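Local coordinates for protein toll (Drosophila melanogaster, PDB 4LXR) that serves as the cell-surface receptor for cleaved, active Spätzle, starting Toll signalling in innate immunity and in setting up the embryo's dorsal-ventral axis, at residues Arg183-Gly188 against His207-His212; Gly188-Met193 against Glu215-Val220; Leu344-Asn349 against Leu368-Asn373; Thr668-Ala673 against Thr690-Ser695. All blocks are in the same frame, centred on the assembly; numbering follows the deposited sequence. Where two conformers were deposited one is given.

Contact 1: residues Arg183-Gly188 against His207-His212; sequences RQMPRG and HNLTKH
The Arg187 guanidinium has His212 CD2 over one face and Thr210 OG1 near its plane, at the edge. Against the imidazole it is steeply turned, the two planes 63° apart, and the closest approach is Arg187 NH1 to His212 CD2 at 3.1 Å, so a ring carbon rather than a ring nitrogen meets the guanidinium. Arg187 gets there by a bend early in its chain (chi2 -61°), after which it runs extended. Its polar partner lies just beyond: NH1 forms a salt bridge with Asp213, whose other carboxylate oxygen accepts from Thr210 N.

At the far end, the amides of Gln184 and Asn208 are nearly parallel, their planes 17° apart, but only approach, with Gln184 NE2 3.9 Å from Asn208 OD1. Beside them a water links the two backbones: it donates to Arg183 O (2.7 Å) and accepts from Asn208 N (2.8 Å). Between the two polar ends, Met185 CE touches Leu209 CD2 at 3.8 Å, the Met185 chain curling inward to pack also on Leu201 and Phe214.

These are equivalent loops of consecutive leucine-rich repeats, LRR 2 and LRR 3, running almost parallel. With one buried apolar touch flanked by water bridges and an arginine held by a neighbouring aspartate, the loops are joined here through solvent and charge more than through direct backbone pairing.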
loop_
_atom_site.group_PDB
_atom_site.type_symbol
_atom_site.label_atom_id
_atom_site.label_comp_id
_atom_site.label_asym_id
_atom_site.label_seq_id
_atom_site.Cartn_x
_atom_site.Cartn_y
_atom_site.Cartn_z
ATOM N N ARG A 183 -23.707 26.977 -26.067
ATOM C CA ARG A 183 -24.710 26.103 -26.687
ATOM C C ARG A 183 -24.411 25.835 -28.151
ATOM O O ARG A 183 -24.854 24.824 -28.716
ATOM C CB ARG A 183 -26.090 26.741 -26.631
ATOM C CG ARG A 183 -26.607 27.011 -25.259
ATOM C CD ARG A 183 -26.989 28.475 -25.108
ATOM N NE ARG A 183 -28.058 28.602 -24.128
ATOM C CZ ARG A 183 -27.878 28.645 -22.812
ATOM N NH1 ARG A 183 -26.649 28.596 -22.300
ATOM N NH2 ARG A 183 -28.934 28.755 -22.010
ATOM N N GLN A 184 -23.707 26.778 -28.775
ATOM C CA GLN A 184 -23.397 26.693 -30.191
ATOM C C GLN A 184 -21.941 27.075 -30.437
ATOM O O GLN A 184 -21.400 27.941 -29.756
ATOM C CB GLN A 184 -24.316 27.635 -31.017
ATOM C CG GLN A 184 -25.817 27.466 -30.755
ATOM C CD GLN A 184 -26.351 26.122 -31.245
ATOM O OE1 GLN A 184 -25.711 25.450 -32.062
ATOM N NE2 GLN A 184 -27.528 25.722 -30.744
ATOM N N MET A 185 -21.322 26.437 -31.427
ATOM C CA MET A 185 -20.059 26.923 -31.960
ATOM C C MET A 185 -20.274 28.263 -32.661
ATOM O O MET A 185 -21.153 28.392 -33.508
ATOM C CB MET A 185 -19.478 25.921 -32.961
ATOM C CG MET A 185 -18.012 26.173 -33.285
ATOM S SD MET A 185 -16.982 25.688 -31.885
ATOM C CE MET A 185 -17.379 23.947 -31.827
ATOM N N PRO A 186 -19.467 29.271 -32.309
ATOM C CA PRO A 186 -19.475 30.531 -33.067
ATOM C C PRO A 186 -19.148 30.252 -34.531
ATOM O O PRO A 186 -18.303 29.412 -34.811
ATOM C CB PRO A 186 -18.353 31.346 -32.405
ATOM C CG PRO A 186 -18.236 30.775 -31.038
ATOM C CD PRO A 186 -18.504 29.296 -31.199
ATOM N N ARG A 187 -19.819 30.931 -35.452
ATOM C CA ARG A 187 -19.639 30.650 -36.868
ATOM C C ARG A 187 -18.505 31.450 -37.487
ATOM O O ARG A 187 -18.233 32.580 -37.075
ATOM C CB ARG A 187 -20.931 30.928 -37.638
ATOM C CG ARG A 187 -22.056 29.958 -37.332
ATOM C CD ARG A 187 -21.695 28.520 -37.681
ATOM N NE ARG A 187 -22.898 27.699 -37.815
ATOM C CZ ARG A 187 -22.899 26.379 -37.968
ATOM N NH1 ARG A 187 -21.757 25.717 -38.000
ATOM N NH2 ARG A 187 -24.044 25.716 -38.085
ATOM N N GLY A 188 -17.870 30.853 -38.496
ATOM C CA GLY A 188 -16.828 31.496 -39.281
ATOM C C GLY A 188 -15.642 32.052 -38.498
ATOM O O GLY A 188 -15.131 33.119 -38.829
ATOM N N HIS A 207 -25.040 20.749 -27.486
ATOM C CA HIS A 207 -25.934 19.654 -27.831
ATOM C C HIS A 207 -26.324 19.632 -29.309
ATOM O O HIS A 207 -27.256 18.935 -29.685
ATOM C CB HIS A 207 -27.220 19.779 -27.005
ATOM C CG HIS A 207 -26.980 19.845 -25.532
ATOM N ND1 HIS A 207 -27.926 20.307 -24.643
ATOM C CD2 HIS A 207 -25.902 19.490 -24.791
ATOM C CE1 HIS A 207 -27.442 20.232 -23.416
ATOM N NE2 HIS A 207 -26.213 19.747 -23.478
ATOM N N ASN A 208 -25.644 20.407 -30.144
ATOM C CA ASN A 208 -26.048 20.505 -31.548
ATOM C C ASN A 208 -24.871 20.650 -32.509
ATOM O O ASN A 208 -24.962 21.364 -33.491
ATOM C CB ASN A 208 -27.030 21.667 -31.742
ATOM C CG ASN A 208 -28.366 21.436 -31.036
ATOM O OD1 ASN A 208 -28.676 22.091 -30.034
ATOM N ND2 ASN A 208 -29.164 20.504 -31.558
ATOM N N LEU A 209 -23.765 19.981 -32.217
ATOM C CA LEU A 209 -22.590 20.060 -33.065
ATOM C C LEU A 209 -22.870 19.363 -34.389
ATOM O O LEU A 209 -23.428 18.264 -34.414
ATOM C CB LEU A 209 -21.375 19.424 -32.372
ATOM C CG LEU A 209 -20.805 20.146 -31.162
ATOM C CD1 LEU A 209 -19.690 19.296 -30.560
ATOM C CD2 LEU A 209 -20.294 21.561 -31.517
ATOM N N THR A 210 -22.526 20.043 -35.480
ATOM C CA THR A 210 -22.616 19.491 -36.823
ATOM C C THR A 210 -21.322 19.802 -37.573
ATOM O O THR A 210 -20.504 20.631 -37.128
ATOM C CB THR A 210 -23.831 20.060 -37.628
ATOM O OG1 THR A 210 -23.796 21.495 -37.608
ATOM C CG2 THR A 210 -25.147 19.597 -37.030
ATOM N N LYS A 211 -21.154 19.133 -38.710
ATOM C CA LYS A 211 -19.959 19.231 -39.544
ATOM C C LYS A 211 -19.576 20.676 -39.864
ATOM O O LYS A 211 -18.415 21.065 -39.737
ATOM C CB LYS A 211 -20.185 18.411 -40.818
ATOM C CG LYS A 211 -19.286 18.716 -41.987
ATOM C CD LYS A 211 -19.659 17.800 -43.166
ATOM C CE LYS A 211 -19.013 18.262 -44.471
ATOM N NZ LYS A 211 -19.103 17.244 -45.568
ATOM N N HIS A 212 -20.561 21.485 -40.218
ATOM C CA HIS A 212 -20.321 22.880 -40.567
ATOM C C HIS A 212 -19.686 23.694 -39.441
ATOM O O HIS A 212 -19.055 24.725 -39.697
ATOM C CB HIS A 212 -21.628 23.548 -41.025
ATOM C CG HIS A 212 -21.445 24.937 -41.563
ATOM N ND1 HIS A 212 -20.787 25.198 -42.746
ATOM C CD2 HIS A 212 -21.833 26.141 -41.076
ATOM C CE1 HIS A 212 -20.782 26.502 -42.966
ATOM N NE2 HIS A 212 -21.411 27.096 -41.968
HETATM O O HOH W 1 -24.020 22.679 -30.038
HETATM O O HOH W 2 -27.130 23.352 -27.675
#

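Contact 2: residues Gly188-Met193 against Glu215-Val220; sequences GIFGKM and EGATSV
Apolar packing dominates, and it centres on Phe190, whose side chain enters between the two loops. Ala217 CB sits over one face of the ring in a CH-pi contact, 3.8 Å from the centroid and 12° off the ring normal, so the methyl is almost directly above the middle. The opposite face is taken by Ile189 CG1 of the same loop, which leaves the ring sandwiched between two aliphatic groups. Val220 CG2 comes in obliquely, 4.4 Å from Phe190 CE1. With CG anti to the carbonyl carbon (chi1 -65°), the phenyl is carried across to the second loop and laid against Ala217.

Backbone atoms of 215-220 also touch Phe190: Glu215 O approaches Phe190 CD2 obliquely at 3.8 Å, and Gly216 O lies 3.8 Å from Phe190 CB.

Both segments belong to the stretches that join one strand to the next in the leucine-rich-repeat solenoid, the first in LRR 2 and the second running from LRR 3 into LRR 4. Buried Phe190 and Met193 help fill its interior, and Met193 also packs on Phe166 and Leu172.

The polar link is indirect. A water donates to Met193 O at 2.7 Å and, weakly, to Ser219 OG, which is itself hydrogen-bonded to Leu196 O. Within each segment the chain is held by turns: Met193 N bonds to Phe190 O at 3.0 Å, and a type I turn from Ala217 to Val220 is closed by Val220 N to Ala217 O.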
loop_
_atom_site.group_PDB
_atom_site.type_symbol
_atom_site.label_atom_id
_atom_site.label_comp_id
_atom_site.label_asym_id
_atom_site.label_seq_id
_atom_site.Cartn_x
_atom_site.Cartn_y
_atom_site.Cartn_z
ATOM N N GLY A 188 -17.870 30.853 -38.496
ATOM C CA GLY A 188 -16.828 31.496 -39.281
ATOM C C GLY A 188 -15.642 32.052 -38.498
ATOM O O GLY A 188 -15.131 33.119 -38.829
ATOM N N ILE A 189 -15.193 31.345 -37.469
ATOM C CA ILE A 189 -14.094 31.866 -36.651
ATOM C C ILE A 189 -12.727 31.289 -37.016
ATOM O O ILE A 189 -11.701 31.954 -36.873
ATOM C CB ILE A 189 -14.348 31.662 -35.137
ATOM C CG1 ILE A 189 -14.335 30.174 -34.778
ATOM C CG2 ILE A 189 -15.661 32.324 -34.721
ATOM C CD1 ILE A 189 -14.598 29.910 -33.303
ATOM N N PHE A 190 -12.717 30.058 -37.508
ATOM C CA PHE A 190 -11.461 29.352 -37.743
ATOM C C PHE A 190 -10.573 29.975 -38.830
ATOM O O PHE A 190 -9.339 29.891 -38.768
ATOM C CB PHE A 190 -11.749 27.890 -38.026
ATOM C CG PHE A 190 -12.344 27.169 -36.860
ATOM C CD1 PHE A 190 -11.562 26.849 -35.755
ATOM C CD2 PHE A 190 -13.681 26.813 -36.859
ATOM C CE1 PHE A 190 -12.110 26.183 -34.682
ATOM C CE2 PHE A 190 -14.238 26.157 -35.793
ATOM C CZ PHE A 190 -13.445 25.833 -34.696
ATOM N N GLY A 191 -11.198 30.626 -39.803
ATOM C CA GLY A 191 -10.456 31.372 -40.812
ATOM C C GLY A 191 -9.683 32.526 -40.192
ATOM O O GLY A 191 -8.748 33.047 -40.786
ATOM N N LYS A 192 -10.070 32.927 -38.984
ATOM C CA LYS A 192 -9.380 34.012 -38.285
ATOM C C LYS A 192 -8.138 33.517 -37.545
ATOM O O LYS A 192 -7.252 34.304 -37.233
ATOM C CB LYS A 192 -10.327 34.684 -37.283
ATOM C CG LYS A 192 -11.382 35.566 -37.923
ATOM C CD LYS A 192 -10.705 36.685 -38.721
ATOM C CE LYS A 192 -11.698 37.552 -39.496
ATOM N NZ LYS A 192 -11.016 38.757 -40.046
ATOM N N MET A 193 -8.101 32.217 -37.246
ATOM C CA MET A 193 -7.047 31.635 -36.416
ATOM C C MET A 193 -6.415 30.448 -37.141
ATOM O O MET A 193 -6.644 29.292 -36.764
ATOM C CB MET A 193 -7.612 31.188 -35.058
ATOM C CG MET A 193 -8.336 32.313 -34.286
ATOM S SD MET A 193 -9.172 31.725 -32.799
ATOM C CE MET A 193 -10.525 30.788 -33.536
ATOM N N GLU A 215 -15.965 24.006 -40.056
ATOM C CA GLU A 215 -15.508 24.424 -41.382
ATOM C C GLU A 215 -14.286 25.347 -41.301
ATOM O O GLU A 215 -14.298 26.375 -40.619
ATOM C CB GLU A 215 -16.642 25.107 -42.143
ATOM C CG GLU A 215 -16.199 25.877 -43.344
ATOM C CD GLU A 215 -17.339 26.665 -43.945
ATOM O OE1 GLU A 215 -17.386 27.897 -43.732
ATOM O OE2 GLU A 215 -18.194 26.047 -44.617
ATOM N N GLY A 216 -13.226 24.973 -42.002
ATOM C CA GLY A 216 -12.007 25.759 -41.969
ATOM C C GLY A 216 -11.025 25.361 -40.873
ATOM O O GLY A 216 -9.946 25.929 -40.776
ATOM N N ALA A 217 -11.379 24.377 -40.053
ATOM C CA ALA A 217 -10.541 24.029 -38.895
ATOM C C ALA A 217 -9.471 22.969 -39.183
ATOM O O ALA A 217 -9.231 22.096 -38.362
ATOM C CB ALA A 217 -11.417 23.600 -37.723
ATOM N N THR A 218 -8.820 23.060 -40.339
ATOM C CA THR A 218 -7.836 22.060 -40.768
ATOM C C THR A 218 -6.539 22.077 -39.974
ATOM O O THR A 218 -5.737 21.156 -40.071
ATOM C CB THR A 218 -7.446 22.244 -42.254
ATOM O OG1 THR A 218 -7.106 23.619 -42.483
ATOM C CG2 THR A 218 -8.602 21.847 -43.172
ATOM N N SER A 219 -6.304 23.146 -39.229
ATOM C CA SER A 219 -5.101 23.228 -38.429
ATOM C C SER A 219 -5.281 22.493 -37.098
ATOM O O SER A 219 -4.300 22.186 -36.411
ATOM C CB SER A 219 -4.766 24.693 -38.171
ATOM O OG SER A 219 -5.757 25.294 -37.348
ATOM N N VAL A 220 -6.529 22.212 -36.737
ATOM C CA VAL A 220 -6.847 21.768 -35.374
ATOM C C VAL A 220 -6.321 20.358 -35.074
ATOM O O VAL A 220 -6.616 19.412 -35.794
ATOM C CB VAL A 220 -8.365 21.889 -35.054
ATOM C CG1 VAL A 220 -8.726 21.184 -33.708
ATOM C CG2 VAL A 220 -8.789 23.349 -35.013
HETATM O O HOH W 3 -8.411 27.394 -37.582
#

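Contact 3: residues Leu344-Asn349 against Leu368-Asn373; sequences LDLSNN and LRLEDN
Leu346 O is gripped by two side-chain amides: Asn373 ND2 crosses from the next repeat at 3.0 Å, while Asn349 ND2 comes from its own loop at 3.0 Å. They reach this carbonyl from opposite faces of its plane. Asn373 ND2 also bonds to Leu370 O, so one amide ties together both turns, and its OD1 accepts from Leu351 N.

The strands pair in parallel, Arg369 N to Leu344 O and Leu346 N to Arg369 O (2.8 Å, 161°), followed beyond the strand ends by Asn348 N to Glu371 O. The bonds of Asn349 and Asn373 to turn carbonyls are the asparagine ladder of a leucine-rich-repeat solenoid, built on the Asn of each LxxLxLxxN motif; here LRR 9 meets LRR 10.

Asp345 OD1 takes both Ser347 N, in an Asx turn, and Ser347 OG at 2.6 Å; with CG anti to the backbone N (chi1 -169°), the carboxylate lies against Arg369 CB. Beside it, in the conformer given, Arg369 grips Glu371 side-on, NE and NH1 both on OE2, and Glu371 CD stands 3.5 Å from Ser347 CB. Asn348 and Asp372 lie side by side, planes 8° apart; a water accepts from Asn348 ND2 and donates to Asp372 OD2, while Asp372 OD1 forms a salt bridge with Arg396.

On the inner face the leucines pack side by side, repeat after repeat, Leu344 beside Leu368 and Leu346 CD1 3.8 Å from Leu370 CD2.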
loop_
_atom_site.group_PDB
_atom_site.type_symbol
_atom_site.label_atom_id
_atom_site.label_comp_id
_atom_site.label_asym_id
_atom_site.label_seq_id
_atom_site.Cartn_x
_atom_site.Cartn_y
_atom_site.Cartn_z
ATOM N N LEU A 344 -2.471 -3.573 -22.256
ATOM C CA LEU A 344 -3.900 -3.826 -22.374
ATOM C C LEU A 344 -4.479 -3.894 -20.977
ATOM O O LEU A 344 -3.982 -4.642 -20.123
ATOM C CB LEU A 344 -4.169 -5.158 -23.085
ATOM C CG LEU A 344 -5.648 -5.511 -23.208
ATOM C CD1 LEU A 344 -6.398 -4.447 -24.030
ATOM C CD2 LEU A 344 -5.779 -6.860 -23.866
ATOM N N ASP A 345 -5.526 -3.118 -20.744
ATOM C CA ASP A 345 -6.187 -3.106 -19.453
ATOM C C ASP A 345 -7.628 -3.534 -19.649
ATOM O O ASP A 345 -8.397 -2.858 -20.332
ATOM C CB ASP A 345 -6.137 -1.707 -18.842
ATOM C CG ASP A 345 -6.571 -1.682 -17.387
ATOM O OD1 ASP A 345 -7.401 -2.528 -16.960
ATOM O OD2 ASP A 345 -6.066 -0.804 -16.659
ATOM N N LEU A 346 -7.981 -4.662 -19.041
ATOM C CA LEU A 346 -9.344 -5.173 -19.082
ATOM C C LEU A 346 -9.861 -5.354 -17.662
ATOM O O LEU A 346 -10.810 -6.103 -17.438
ATOM C CB LEU A 346 -9.388 -6.522 -19.804
ATOM C CG LEU A 346 -9.174 -6.513 -21.313
ATOM C CD1 LEU A 346 -8.987 -7.937 -21.797
ATOM C CD2 LEU A 346 -10.375 -5.875 -21.982
ATOM N N SER A 347 -9.215 -4.690 -16.709
ATOM C CA SER A 347 -9.587 -4.819 -15.302
ATOM C C SER A 347 -11.032 -4.381 -15.090
ATOM O O SER A 347 -11.561 -3.571 -15.861
ATOM C CB SER A 347 -8.632 -4.014 -14.400
ATOM O OG SER A 347 -8.707 -2.610 -14.660
ATOM N N ASN A 348 -11.670 -4.939 -14.064
ATOM C CA ASN A 348 -13.048 -4.594 -13.692
ATOM C C ASN A 348 -14.092 -4.764 -14.775
ATOM O O ASN A 348 -14.879 -3.860 -15.038
ATOM C CB ASN A 348 -13.139 -3.179 -13.097
ATOM C CG ASN A 348 -12.485 -3.082 -11.741
ATOM O OD1 ASN A 348 -13.002 -3.620 -10.763
ATOM N ND2 ASN A 348 -11.329 -2.399 -11.670
ATOM N N ASN A 349 -14.109 -5.932 -15.403
ATOM C CA ASN A 349 -15.197 -6.266 -16.307
ATOM C C ASN A 349 -15.956 -7.453 -15.740
ATOM O O ASN A 349 -16.049 -7.593 -14.525
ATOM C CB ASN A 349 -14.659 -6.533 -17.707
ATOM C CG ASN A 349 -14.454 -5.252 -18.494
ATOM O OD1 ASN A 349 -15.410 -4.697 -19.036
ATOM N ND2 ASN A 349 -13.208 -4.782 -18.575
ATOM N N LEU A 368 -0.301 -6.607 -18.831
ATOM C CA LEU A 368 -1.623 -7.145 -19.059
ATOM C C LEU A 368 -2.411 -7.136 -17.763
ATOM O O LEU A 368 -2.036 -7.798 -16.799
ATOM C CB LEU A 368 -1.543 -8.555 -19.664
ATOM C CG LEU A 368 -2.885 -9.253 -19.863
ATOM C CD1 LEU A 368 -3.847 -8.329 -20.666
ATOM C CD2 LEU A 368 -2.699 -10.575 -20.576
ATOM N N ARG A 369 -3.508 -6.383 -17.744
ATOM C CA ARG A 369 -4.315 -6.229 -16.539
ATOM C C ARG A 369 -5.665 -6.905 -16.704
ATOM O O ARG A 369 -6.511 -6.453 -17.485
ATOM C CB ARG A 369 -4.510 -4.749 -16.211
ATOM C CG ARG A 369 -3.222 -3.928 -16.191
ATOM C CD ARG A 369 -2.337 -4.267 -14.995
ATOM N NE ARG A 369 -3.003 -3.987 -13.720
ATOM C CZ ARG A 369 -2.428 -3.378 -12.684
ATOM N NH1 ARG A 369 -3.115 -3.182 -11.562
ATOM N NH2 ARG A 369 -1.165 -2.974 -12.763
ATOM N N LEU A 370 -5.863 -7.996 -15.970
ATOM C CA LEU A 370 -7.108 -8.742 -16.030
ATOM C C LEU A 370 -7.795 -8.805 -14.675
ATOM O O LEU A 370 -8.727 -9.584 -14.491
ATOM C CB LEU A 370 -6.846 -10.168 -16.541
ATOM C CG LEU A 370 -6.343 -10.248 -17.985
ATOM C CD1 LEU A 370 -5.841 -11.664 -18.326
ATOM C CD2 LEU A 370 -7.468 -9.829 -18.922
ATOM N N GLU A 371 -7.317 -8.014 -13.715
ATOM C CA GLU A 371 -7.818 -8.127 -12.345
ATOM C C GLU A 371 -9.310 -7.763 -12.288
ATOM O O GLU A 371 -9.818 -7.062 -13.166
ATOM C CB GLU A 371 -6.961 -7.289 -11.360
ATOM C CG GLU A 371 -7.003 -5.757 -11.578
ATOM C CD GLU A 371 -5.917 -5.248 -12.522
ATOM O OE1 GLU A 371 -5.451 -6.029 -13.389
ATOM O OE2 GLU A 371 -5.516 -4.063 -12.383
ATOM N N ASP A 372 -10.006 -8.266 -11.272
ATOM C CA ASP A 372 -11.430 -7.976 -11.054
ATOM C C ASP A 372 -12.335 -8.436 -12.192
ATOM O O ASP A 372 -13.124 -7.671 -12.772
ATOM C CB ASP A 372 -11.651 -6.505 -10.659
ATOM C CG ASP A 372 -11.017 -6.176 -9.303
ATOM O OD1 ASP A 372 -11.553 -6.607 -8.258
ATOM O OD2 ASP A 372 -9.965 -5.521 -9.286
ATOM N N ASN A 373 -12.213 -9.724 -12.474
ATOM C CA ASN A 373 -13.025 -10.392 -13.461
ATOM C C ASN A 373 -13.471 -11.745 -12.911
ATOM O O ASN A 373 -13.332 -12.005 -11.721
ATOM C CB ASN A 373 -12.243 -10.519 -14.770
ATOM C CG ASN A 373 -12.366 -9.260 -15.629
ATOM O OD1 ASN A 373 -13.426 -8.993 -16.183
ATOM N ND2 ASN A 373 -11.305 -8.473 -15.702
HETATM O O HOH W 4 -9.366 -3.163 -9.601
#

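Contact 4: residues Thr668-Ala673 against Thr690-Ser695; sequences TSLHLA and THLDIS
Three regular backbone bonds pull the strands 669-671 and 691-693 together: Leu670 N to His691 O, Asp693 N to Leu670 O at 2.9 Å, and Leu672 N to Asp693 O. Just ahead of them Thr690 N bonds to Thr668 O, also 2.9 Å and nearly straight.

The side chains of each strand alternate between two faces. Towards the interior, Leu670 and Leu692 run alongside one another, their CD1 methyls 3.7 Å apart, and Leu672 CD1 crosses to Ile694 CG2 at 4.0 Å. On the other face the rings of His671 and His691 meet obliquely, planes 40° apart, with His671 CE1 3.6 Å from His691 CD2. His691 CG stands anti to its backbone nitrogen (chi1 178°), whereas His671 CG lies beside its own (chi1 -53°), and the two side chains cross at about a right angle. Ser669 OG rests against His691 CB. Ala673 CB packs against Ser695 OG, at 3.5 Å, and against the Asp693 carboxylate beside it.

What sets that carboxylate is its own turn: Asp693 OD1 accepts from Ser695 N, making an Asx turn, and, on the syn lone pair of OD1, from Ser695 OG at 2.6 Å. A water accepts from Ala673 N and donates weakly to Asp693 OD2. Further out, His671 stacks on His647 of the preceding strand, and Asn675 and Asn697 both bond to Leu672 O.

Parallel neighbouring strands, inward leucines and asparagines bonding the turn carbonyls mark consecutive leucine-rich repeats, LRR 17 and LRR 18.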
loop_
_atom_site.group_PDB
_atom_site.type_symbol
_atom_site.label_atom_id
_atom_site.label_comp_id
_atom_site.label_asym_id
_atom_site.label_seq_id
_atom_site.Cartn_x
_atom_site.Cartn_y
_atom_site.Cartn_z
ATOM N N THR A 668 14.025 -41.280 37.782
ATOM C CA THR A 668 15.208 -40.538 38.209
ATOM C C THR A 668 14.903 -39.563 39.349
ATOM O O THR A 668 15.807 -39.052 40.011
ATOM C CB THR A 668 15.846 -39.777 37.034
ATOM O OG1 THR A 668 14.943 -38.774 36.564
ATOM C CG2 THR A 668 16.173 -40.725 35.916
ATOM N N SER A 669 13.623 -39.310 39.583
ATOM C CA SER A 669 13.226 -38.344 40.594
ATOM C C SER A 669 11.993 -38.860 41.316
ATOM O O SER A 669 10.942 -39.056 40.691
ATOM C CB SER A 669 12.897 -37.006 39.932
ATOM O OG SER A 669 13.360 -35.924 40.703
ATOM N N LEU A 670 12.124 -39.100 42.619
ATOM C CA LEU A 670 11.002 -39.517 43.446
ATOM C C LEU A 670 10.565 -38.363 44.329
ATOM O O LEU A 670 11.324 -37.905 45.180
ATOM C CB LEU A 670 11.376 -40.708 44.325
ATOM C CG LEU A 670 11.356 -42.091 43.686
ATOM C CD1 LEU A 670 11.954 -43.153 44.624
ATOM C CD2 LEU A 670 9.925 -42.449 43.278
ATOM N N HIS A 671 9.340 -37.898 44.119
ATOM C CA HIS A 671 8.781 -36.792 44.883
ATOM C C HIS A 671 7.659 -37.349 45.736
ATOM O O HIS A 671 6.517 -37.492 45.275
ATOM C CB HIS A 671 8.267 -35.701 43.941
ATOM C CG HIS A 671 9.286 -35.250 42.941
ATOM N ND1 HIS A 671 10.111 -34.164 43.155
ATOM C CD2 HIS A 671 9.642 -35.763 41.739
ATOM C CE1 HIS A 671 10.915 -34.015 42.116
ATOM N NE2 HIS A 671 10.650 -34.973 41.244
ATOM N N LEU A 672 8.001 -37.680 46.980
ATOM C CA LEU A 672 7.110 -38.434 47.839
ATOM C C LEU A 672 6.702 -37.670 49.093
ATOM O O LEU A 672 6.238 -38.274 50.051
ATOM C CB LEU A 672 7.788 -39.751 48.236
ATOM C CG LEU A 672 8.364 -40.547 47.062
ATOM C CD1 LEU A 672 9.218 -41.707 47.553
ATOM C CD2 LEU A 672 7.224 -41.046 46.152
ATOM N N ALA A 673 6.872 -36.354 49.100
ATOM C CA ALA A 673 6.515 -35.588 50.289
ATOM C C ALA A 673 5.053 -35.790 50.659
ATOM O O ALA A 673 4.172 -35.724 49.798
ATOM C CB ALA A 673 6.817 -34.101 50.092
ATOM N N THR A 690 18.380 -39.634 41.240
ATOM C CA THR A 690 19.267 -38.526 41.605
ATOM C C THR A 690 18.589 -37.572 42.582
ATOM O O THR A 690 19.201 -36.622 43.067
ATOM C CB THR A 690 19.713 -37.700 40.376
ATOM O OG1 THR A 690 18.583 -37.008 39.842
ATOM C CG2 THR A 690 20.321 -38.597 39.289
ATOM N N HIS A 691 17.323 -37.827 42.874
ATOM C CA HIS A 691 16.584 -36.995 43.817
ATOM C C HIS A 691 15.554 -37.847 44.569
ATOM O O HIS A 691 14.773 -38.606 43.959
ATOM C CB HIS A 691 15.920 -35.824 43.072
ATOM C CG HIS A 691 15.095 -34.930 43.946
ATOM N ND1 HIS A 691 15.647 -33.956 44.749
ATOM C CD2 HIS A 691 13.756 -34.858 44.136
ATOM C CE1 HIS A 691 14.685 -33.325 45.398
ATOM N NE2 HIS A 691 13.527 -33.853 45.043
ATOM N N LEU A 692 15.568 -37.740 45.892
ATOM C CA LEU A 692 14.654 -38.497 46.731
ATOM C C LEU A 692 14.063 -37.561 47.768
ATOM O O LEU A 692 14.746 -37.142 48.705
ATOM C CB LEU A 692 15.388 -39.651 47.423
ATOM C CG LEU A 692 14.614 -40.614 48.322
ATOM C CD1 LEU A 692 13.597 -41.434 47.521
ATOM C CD2 LEU A 692 15.579 -41.557 49.093
ATOM N N ASP A 693 12.791 -37.230 47.602
ATOM C CA ASP A 693 12.123 -36.377 48.567
ATOM C C ASP A 693 11.206 -37.265 49.373
ATOM O O ASP A 693 10.130 -37.630 48.903
ATOM C CB ASP A 693 11.337 -35.253 47.869
ATOM C CG ASP A 693 10.604 -34.330 48.850
ATOM O OD1 ASP A 693 10.512 -34.624 50.066
ATOM O OD2 ASP A 693 10.095 -33.291 48.397
ATOM N N ILE A 694 11.646 -37.618 50.584
ATOM C CA ILE A 694 10.835 -38.416 51.489
ATOM C C ILE A 694 10.494 -37.629 52.739
ATOM O O ILE A 694 10.333 -38.200 53.821
ATOM C CB ILE A 694 11.523 -39.749 51.888
ATOM C CG1 ILE A 694 12.951 -39.499 52.390
ATOM C CG2 ILE A 694 11.457 -40.739 50.725
ATOM C CD1 ILE A 694 13.810 -40.739 52.506
ATOM N N SER A 695 10.383 -36.317 52.590
ATOM C CA SER A 695 9.935 -35.466 53.687
ATOM C C SER A 695 8.455 -35.694 54.020
ATOM O O SER A 695 7.681 -36.189 53.192
ATOM C CB SER A 695 10.189 -33.985 53.366
ATOM O OG SER A 695 9.524 -33.581 52.178
HETATM O O HOH W 5 8.060 -34.334 46.955
#

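All four contacts join successive turns of the extracellular leucine-rich-repeat region, at three places along it. Contacts 1 and 2 adjoin, sharing Gly188, with centres 13 Å apart; both join the loop after strand 174-176 to the loop after strand 198-200, their segments alternating along the chain. Contact 3, about 38 Å from contact 1 between centres, pairs strands and the turns after them. Contact 4 repeats that strand pairing in a separate sheet later in the chain, about 73 Å from contact 3 and 107 Å from contact 1, centre to centre. No other protein chain of the complex touches any of them; bound N-acetylglucosamine lies about 7, 8 and 6 Å from the side chains of Ser219, Asp372 and Thr668.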